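Local coordinates for putative vitamin-B12 independent methionine synthase family protein (Listeria monocytogenes, PDB 1YPX) that probably transfers a methyl group from a methylated folate to homocysteine to make methionine, with zinc and without cobalamin, at residues S102-H114 / L143-L155. Sequence-based numbering, arbitrary orientation.
Sequences SVKITGPIDFTTH and LHYRGDIEYQPYL
Tyr151 and Tyr154 both meet the chain near the corner at Gly107. One face of the Tyr151 ring takes Gly107, whose CA stands 3.9 Å from the ring centroid in a CH-pi contact, with Pro108 running on obliquely past CE1; Pro153 CG lies over the opposite face, and Tyr154 CD2 sits at the edge, in plane. With CG anti to the backbone N (chi1 -160°), Tyr151 turns a face to Gly107. Tyr154 in turn offers a face to Tyr151 CD1, while its edge meets Ile105 CG2, in the ring plane, and the Ile109 backbone. There Ile109 N donates to Tyr154 OH (2.6 Å), a hydroxyl also hydrogen-bonded to Asp164 of helix 158-178.

The example illustrates how aromatic rings can pack where a strand of a small mixed sheet, separate from the seven-stranded parallel sheet of this TIM-barrel-like fold, runs into a corner. Strand 103-106 pairs in parallel with 147-149 and antiparallel with 82-84. Ile105 N reaches Asp148 O almost straight (174°), though from above the carbonyl plane. Ile105 O then accepts both Glu150 N (2.8 Å) and Tyr151 N (3.0 Å), holding the chain just after strand 147-149.

On the face of Val103 and Ile105, the Leu143 side chain crosses that of Val103 at about a right angle, CD1 touching Val103 CG2 and Ile105 CD1, while its CD2 meets Ile109 CD1 tip to tip. On that of Lys104 and Asp148, these two lie side by side, joined by a long salt bridge from NZ to OD2 (3.6 Å).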
ATOM      1  N   SER A 102       8.222   4.303  18.283  1.00 74.28           N
ATOM      2  CA  SER A 102       7.511   5.144  17.322  1.00 75.07           C
ATOM      3  C   SER A 102       8.462   6.163  16.701  1.00 74.62           C
ATOM      4  O   SER A 102       9.671   6.128  16.958  1.00 74.79           O
ATOM      5  CB  SER A 102       6.346   5.888  18.002  1.00 76.02           C
ATOM      6  OG  SER A 102       5.268   5.017  18.319  1.00 77.13           O
ATOM      7  N   VAL A 103       7.912   7.054  15.874  1.00 72.57           N
ATOM      8  CA  VAL A 103       8.690   8.108  15.222  1.00 70.19           C
ATOM      9  C   VAL A 103       8.441   9.450  15.902  1.00 68.29           C
ATOM     10  O   VAL A 103       7.300   9.822  16.169  1.00 68.35           O
ATOM     11  CB  VAL A 103       8.340   8.256  13.710  1.00 70.65           C
ATOM     12  CG1 VAL A 103       9.027   7.168  12.894  1.00 72.75           C
ATOM     13  CG2 VAL A 103       6.842   8.187  13.512  1.00 70.41           C
ATOM     14  N   LYS A 104       9.523  10.164  16.183  1.00 66.38           N
ATOM     15  CA  LYS A 104       9.447  11.467  16.830  1.00 64.39           C
ATOM     16  C   LYS A 104       9.658  12.553  15.770  1.00 62.57           C
ATOM     17  O   LYS A 104      10.566  12.451  14.943  1.00 62.30           O
ATOM     18  CB  LYS A 104      10.544  11.583  17.906  1.00 65.16           C
ATOM     19  CG  LYS A 104      10.657  10.390  18.869  1.00 66.14           C
ATOM     20  CD  LYS A 104       9.549  10.371  19.918  1.00 67.16           C
ATOM     21  CE  LYS A 104       9.477   9.024  20.635  1.00 66.83           C
ATOM     22  NZ  LYS A 104       9.143   7.914  19.692  1.00 65.20           N
ATOM     23  N   ILE A 105       8.809  13.572  15.768  1.00 59.54           N
ATOM     24  CA  ILE A 105       8.980  14.666  14.824  1.00 57.43           C
ATOM     25  C   ILE A 105       9.662  15.738  15.646  1.00 56.15           C
ATOM     26  O   ILE A 105       9.018  16.367  16.485  1.00 55.00           O
ATOM     27  CB  ILE A 105       7.634  15.228  14.305  1.00 58.34           C
ATOM     28  CG1 ILE A 105       6.927  14.199  13.429  1.00 56.93           C
ATOM     29  CG2 ILE A 105       7.872  16.499  13.518  1.00 58.90           C
ATOM     30  CD1 ILE A 105       6.214  13.139  14.219  1.00 56.80           C
ATOM     31  N   THR A 106      10.962  15.930  15.425  1.00 54.88           N
ATOM     32  CA  THR A 106      11.734  16.918  16.185  1.00 53.25           C
ATOM     33  C   THR A 106      12.232  18.093  15.367  1.00 52.49           C
ATOM     34  O   THR A 106      12.940  18.952  15.888  1.00 53.45           O
ATOM     35  CB  THR A 106      12.982  16.300  16.840  1.00 52.99           C
ATOM     36  OG1 THR A 106      13.875  15.837  15.818  1.00 52.94           O
ATOM     37  CG2 THR A 106      12.602  15.144  17.754  1.00 53.62           C
ATOM     38  N   GLY A 107      11.878  18.138  14.092  1.00 50.63           N
ATOM     39  CA  GLY A 107      12.332  19.241  13.271  1.00 48.65           C
ATOM     40  C   GLY A 107      11.412  19.403  12.091  1.00 47.46           C
ATOM     41  O   GLY A 107      10.493  18.611  11.925  1.00 49.59           O
ATOM     42  N   PRO A 108      11.634  20.413  11.249  1.00 45.81           N
ATOM     43  CA  PRO A 108      10.810  20.677  10.069  1.00 45.41           C
ATOM     44  C   PRO A 108      10.814  19.522   9.054  1.00 44.48           C
ATOM     45  O   PRO A 108      11.862  19.158   8.530  1.00 42.44           O
ATOM     46  CB  PRO A 108      11.424  21.964   9.515  1.00 46.12           C
ATOM     47  CG  PRO A 108      12.869  21.826   9.890  1.00 47.16           C
ATOM     48  CD  PRO A 108      12.768  21.349  11.316  1.00 46.85           C
ATOM     49  N   ILE A 109       9.632  18.962   8.792  1.00 45.18           N
ATOM     50  CA  ILE A 109       9.446  17.841   7.862  1.00 47.51           C
ATOM     51  C   ILE A 109       9.954  18.157   6.454  1.00 50.36           C
ATOM     52  O   ILE A 109       9.638  19.208   5.892  1.00 52.21           O
ATOM     53  CB  ILE A 109       7.936  17.452   7.717  1.00 47.33           C
ATOM     54  CG1 ILE A 109       7.275  17.264   9.094  1.00 49.49           C
ATOM     55  CG2 ILE A 109       7.812  16.181   6.896  1.00 46.76           C
ATOM     56  CD1 ILE A 109       7.783  16.064   9.891  1.00 48.22           C
ATOM     57  N   ASP A 110      10.724  17.243   5.869  1.00 50.37           N
ATOM     58  CA  ASP A 110      11.221  17.472   4.527  1.00 50.87           C
ATOM     59  C   ASP A 110      11.753  16.209   3.871  1.00 52.54           C
ATOM     60  O   ASP A 110      11.971  15.193   4.529  1.00 52.60           O
ATOM     61  CB  ASP A 110      12.294  18.561   4.548  1.00 51.52           C
ATOM     62  CG  ASP A 110      12.623  19.083   3.157  1.00 53.57           C
ATOM     63  OD1 ASP A 110      11.748  19.037   2.266  1.00 52.79           O
ATOM     64  OD2 ASP A 110      13.754  19.562   2.958  1.00 58.27           O
ATOM     65  N   PHE A 111      11.947  16.279   2.560  1.00 52.37           N
ATOM     66  CA  PHE A 111      12.445  15.148   1.804  1.00 52.92           C
ATOM     67  C   PHE A 111      13.601  15.632   0.938  1.00 54.00           C
ATOM     68  O   PHE A 111      13.513  16.681   0.303  1.00 54.87           O
ATOM     69  CB  PHE A 111      11.316  14.576   0.938  1.00 52.83           C
ATOM     70  CG  PHE A 111      11.713  13.373   0.129  1.00 51.47           C
ATOM     71  CD1 PHE A 111      12.668  13.478  -0.886  1.00 52.54           C
ATOM     72  CD2 PHE A 111      11.131  12.138   0.374  1.00 50.00           C
ATOM     73  CE1 PHE A 111      13.042  12.375  -1.642  1.00 50.52           C
ATOM     74  CE2 PHE A 111      11.494  11.031  -0.374  1.00 51.18           C
ATOM     75  CZ  PHE A 111      12.458  11.149  -1.390  1.00 50.50           C
ATOM     76  N   THR A 112      14.682  14.865   0.913  1.00 53.63           N
ATOM     77  CA  THR A 112      15.844  15.231   0.118  1.00 54.71           C
ATOM     78  C   THR A 112      16.435  14.012  -0.553  1.00 55.53           C
ATOM     79  O   THR A 112      16.439  13.891  -1.778  1.00 56.63           O
ATOM     80  CB  THR A 112      16.933  15.858   0.990  1.00 53.55           C
ATOM     81  OG1 THR A 112      16.471  17.114   1.493  1.00 51.93           O
ATOM     82  CG2 THR A 112      18.203  16.061   0.185  1.00 54.14           C
ATOM     83  N   THR A 113      16.953  13.114   0.266  1.00 56.02           N
ATOM     84  CA  THR A 113      17.548  11.895  -0.237  1.00 56.58           C
ATOM     85  C   THR A 113      17.063  10.748   0.626  1.00 55.51           C
ATOM     86  O   THR A 113      17.489  10.601   1.772  1.00 58.45           O
ATOM     87  CB  THR A 113      19.068  11.968  -0.164  1.00 57.53           C
ATOM     88  OG1 THR A 113      19.458  12.383   1.153  1.00 61.22           O
ATOM     89  CG2 THR A 113      19.598  12.954  -1.194  1.00 56.93           C
ATOM     90  N   HIS A 114      16.164   9.943   0.076  1.00 52.27           N
ATOM     91  CA  HIS A 114      15.618   8.802   0.799  1.00 48.93           C
ATOM     92  C   HIS A 114      16.212   7.512   0.228  1.00 45.53           C
ATOM     93  O   HIS A 114      16.521   7.437  -0.958  1.00 45.10           O
ATOM     94  CB  HIS A 114      14.088   8.798   0.672  1.00 48.79           C
ATOM     95  CG  HIS A 114      13.388   8.072   1.779  1.00 49.16           C
ATOM     96  ND1 HIS A 114      13.328   6.697   1.851  1.00 50.46           N
ATOM     97  CD2 HIS A 114      12.704   8.535   2.853  1.00 47.72           C
ATOM     98  CE1 HIS A 114      12.636   6.345   2.921  1.00 48.02           C
ATOM     99  NE2 HIS A 114      12.247   7.439   3.545  1.00 46.48           N
ATOM    100  N   LEU A 143       1.884   9.335   9.648  1.00 68.89           N
ATOM    101  CA  LEU A 143       2.871  10.054  10.452  1.00 68.72           C
ATOM    102  C   LEU A 143       2.160  10.918  11.472  1.00 70.99           C
ATOM    103  O   LEU A 143       2.591  11.031  12.621  1.00 71.39           O
ATOM    104  CB  LEU A 143       3.749  10.953   9.573  1.00 65.13           C
ATOM    105  CG  LEU A 143       4.818  11.769  10.304  1.00 60.28           C
ATOM    106  CD1 LEU A 143       5.664  10.853  11.152  1.00 60.28           C
ATOM    107  CD2 LEU A 143       5.683  12.501   9.313  1.00 60.40           C
ATOM    108  N   HIS A 144       1.076  11.538  11.032  1.00 73.45           N
ATOM    109  CA  HIS A 144       0.284  12.396  11.893  1.00 77.70           C
ATOM    110  C   HIS A 144      -0.149  11.640  13.141  1.00 78.67           C
ATOM    111  O   HIS A 144       0.012  12.132  14.257  1.00 79.02           O
ATOM    112  CB  HIS A 144      -0.939  12.899  11.126  1.00 79.92           C
ATOM    113  CG  HIS A 144      -1.889  13.708  11.952  1.00 82.37           C
ATOM    114  ND1 HIS A 144      -2.759  13.140  12.859  1.00 83.59           N
ATOM    115  CD2 HIS A 144      -2.129  15.041  11.983  1.00 82.56           C
ATOM    116  CE1 HIS A 144      -3.497  14.088  13.411  1.00 84.17           C
ATOM    117  NE2 HIS A 144      -3.135  15.251  12.896  1.00 83.03           N
ATOM    118  N   TYR A 145      -0.679  10.439  12.947  1.00 79.65           N
ATOM    119  CA  TYR A 145      -1.140   9.638  14.066  1.00 82.64           C
ATOM    120  C   TYR A 145      -0.021   8.996  14.869  1.00 82.48           C
ATOM    121  O   TYR A 145       0.328   9.476  15.947  1.00 83.25           O
ATOM    122  CB  TYR A 145      -2.111   8.552  13.589  1.00 85.92           C
ATOM    123  CG  TYR A 145      -2.602   7.636  14.697  1.00 90.54           C
ATOM    124  CD1 TYR A 145      -3.041   8.155  15.924  1.00 92.24           C
ATOM    125  CD2 TYR A 145      -2.640   6.251  14.518  1.00 92.83           C
ATOM    126  CE1 TYR A 145      -3.505   7.314  16.949  1.00 93.65           C
ATOM    127  CE2 TYR A 145      -3.103   5.403  15.532  1.00 94.02           C
ATOM    128  CZ  TYR A 145      -3.533   5.939  16.741  1.00 94.09           C
ATOM    129  OH  TYR A 145      -3.991   5.099  17.732  1.00 94.35           O
ATOM    130  N   ARG A 146       0.534   7.910  14.341  1.00 82.41           N
ATOM    131  CA  ARG A 146       1.596   7.175  15.019  1.00 82.10           C
ATOM    132  C   ARG A 146       2.845   8.001  15.335  1.00 81.53           C
ATOM    133  O   ARG A 146       3.803   7.495  15.923  1.00 81.65           O
ATOM    134  CB  ARG A 146       1.980   5.939  14.195  1.00 83.01           C
ATOM    135  CG  ARG A 146       0.920   4.836  14.181  1.00 84.56           C
ATOM    136  CD  ARG A 146       1.476   3.504  14.694  1.00 85.07           C
ATOM    137  NE  ARG A 146       1.825   3.559  16.114  1.00 87.55           N
ATOM    138  CZ  ARG A 146       0.941   3.655  17.106  1.00 89.12           C
ATOM    139  NH1 ARG A 146      -0.359   3.704  16.841  1.00 89.62           N
ATOM    140  NH2 ARG A 146       1.359   3.712  18.366  1.00 88.81           N
ATOM    141  N   GLY A 147       2.825   9.276  14.959  1.00 80.63           N
ATOM    142  CA  GLY A 147       3.967  10.140  15.214  1.00 79.62           C
ATOM    143  C   GLY A 147       3.782  11.129  16.353  1.00 77.90           C
ATOM    144  O   GLY A 147       2.769  11.834  16.431  1.00 78.16           O
ATOM    145  N   ASP A 148       4.773  11.189  17.235  1.00 75.40           N
ATOM    146  CA  ASP A 148       4.726  12.090  18.384  1.00 73.58           C
ATOM    147  C   ASP A 148       5.352  13.435  18.038  1.00 70.04           C
ATOM    148  O   ASP A 148       6.569  13.549  17.928  1.00 68.44           O
ATOM    149  CB  ASP A 148       5.458  11.451  19.569  1.00 74.95           C
ATOM    150  CG  ASP A 148       4.937  10.063  19.887  1.00 76.23           C
ATOM    151  OD1 ASP A 148       3.772   9.945  20.331  1.00 77.08           O
ATOM    152  OD2 ASP A 148       5.692   9.090  19.677  1.00 77.12           O
ATOM    153  N   ILE A 149       4.519  14.453  17.866  1.00 67.54           N
ATOM    154  CA  ILE A 149       5.030  15.767  17.517  1.00 66.19           C
ATOM    155  C   ILE A 149       5.793  16.387  18.680  1.00 65.29           C
ATOM    156  O   ILE A 149       5.274  16.519  19.789  1.00 64.86           O
ATOM    157  CB  ILE A 149       3.908  16.716  17.098  1.00 66.91           C
ATOM    158  CG1 ILE A 149       3.082  16.086  15.970  1.00 65.73           C
ATOM    159  CG2 ILE A 149       4.508  18.035  16.653  1.00 67.31           C
ATOM    160  CD1 ILE A 149       2.066  15.073  16.447  1.00 66.02           C
ATOM    161  N   GLU A 150       7.036  16.765  18.412  1.00 63.19           N
ATOM    162  CA  GLU A 150       7.892  17.348  19.428  1.00 61.54           C
ATOM    163  C   GLU A 150       8.326  18.758  19.027  1.00 60.46           C
ATOM    164  O   GLU A 150       8.575  19.610  19.883  1.00 61.19           O
ATOM    165  CB  GLU A 150       9.118  16.452  19.624  1.00 60.20           C
ATOM    166  CG  GLU A 150       9.529  16.270  21.068  1.00 60.91           C
ATOM    167  CD  GLU A 150      10.546  15.153  21.266  1.00 63.43           C
ATOM    168  OE1 GLU A 150      11.686  15.274  20.757  1.00 65.20           O
ATOM    169  OE2 GLU A 150      10.202  14.152  21.937  1.00 63.34           O
ATOM    170  N   TYR A 151       8.419  18.992  17.723  1.00 59.60           N
ATOM    171  CA  TYR A 151       8.817  20.291  17.198  1.00 59.59           C
ATOM    172  C   TYR A 151       7.886  21.308  17.839  1.00 59.65           C
ATOM    173  O   TYR A 151       6.718  21.008  18.128  1.00 61.61           O
ATOM    174  CB  TYR A 151       8.672  20.314  15.668  1.00 60.63           C
ATOM    175  CG  TYR A 151       9.472  21.377  14.935  1.00 60.37           C
ATOM    176  CD1 TYR A 151       9.227  21.646  13.591  1.00 60.84           C
ATOM    177  CD2 TYR A 151      10.472  22.109  15.573  1.00 61.62           C
ATOM    178  CE1 TYR A 151       9.949  22.617  12.900  1.00 60.17           C
ATOM    179  CE2 TYR A 151      11.203  23.087  14.888  1.00 59.85           C
ATOM    180  CZ  TYR A 151      10.931  23.334  13.550  1.00 61.12           C
ATOM    181  OH  TYR A 151      11.626  24.307  12.857  1.00 63.08           O
ATOM    182  N   GLN A 152       8.403  22.507  18.074  1.00 57.22           N
ATOM    183  CA  GLN A 152       7.611  23.546  18.706  1.00 55.19           C
ATOM    184  C   GLN A 152       6.559  24.131  17.781  1.00 54.58           C
ATOM    185  O   GLN A 152       5.373  24.154  18.115  1.00 52.06           O
ATOM    186  CB  GLN A 152       8.525  24.655  19.228  1.00 56.15           C
ATOM    187  CG  GLN A 152       8.919  24.485  20.683  1.00 57.53           C
ATOM    188  CD  GLN A 152       9.986  23.414  20.921  1.00 58.64           C
ATOM    189  OE1 GLN A 152      10.175  22.969  22.057  1.00 57.11           O
ATOM    190  NE2 GLN A 152      10.693  23.009  19.862  1.00 57.40           N
ATOM    191  N   PRO A 153       6.974  24.605  16.597  1.00 54.58           N
ATOM    192  CA  PRO A 153       5.954  25.168  15.717  1.00 53.86           C
ATOM    193  C   PRO A 153       4.804  24.235  15.368  1.00 53.65           C
ATOM    194  O   PRO A 153       3.642  24.592  15.586  1.00 54.51           O
ATOM    195  CB  PRO A 153       6.757  25.646  14.504  1.00 54.61           C
ATOM    196  CG  PRO A 153       8.025  24.833  14.560  1.00 56.73           C
ATOM    197  CD  PRO A 153       8.322  24.749  16.021  1.00 54.65           C
ATOM    198  N   TYR A 154       5.100  23.046  14.847  1.00 52.89           N
ATOM    199  CA  TYR A 154       4.030  22.108  14.486  1.00 52.08           C
ATOM    200  C   TYR A 154       3.165  21.874  15.718  1.00 53.31           C
ATOM    201  O   TYR A 154       1.961  21.626  15.626  1.00 54.01           O
ATOM    202  CB  TYR A 154       4.599  20.761  14.017  1.00 51.47           C
ATOM    203  CG  TYR A 154       5.494  20.806  12.795  1.00 50.49           C
ATOM    204  CD1 TYR A 154       5.392  21.838  11.857  1.00 48.32           C
ATOM    205  CD2 TYR A 154       6.393  19.776  12.541  1.00 49.84           C
ATOM    206  CE1 TYR A 154       6.160  21.832  10.692  1.00 45.97           C
ATOM    207  CE2 TYR A 154       7.162  19.759  11.381  1.00 50.07           C
ATOM    208  CZ  TYR A 154       7.039  20.784  10.458  1.00 48.49           C
ATOM    209  OH  TYR A 154       7.756  20.720   9.281  1.00 48.83           O
ATOM    210  N   LEU A 155       3.798  21.954  16.879  1.00 53.90           N
ATOM    211  CA  LEU A 155       3.101  21.761  18.132  1.00 53.16           C
ATOM    212  C   LEU A 155       2.161  22.919  18.430  1.00 53.85           C
ATOM    213  O   LEU A 155       1.171  22.746  19.143  1.00 55.18           O
ATOM    214  CB  LEU A 155       4.125  21.611  19.245  1.00 51.83           C
ATOM    215  CG  LEU A 155       3.789  20.633  20.366  1.00 50.28           C
ATOM    216  CD1 LEU A 155       3.288  19.301  19.821  1.00 45.95           C
ATOM    217  CD2 LEU A 155       5.047  20.457  21.195  1.00 48.06           C
TER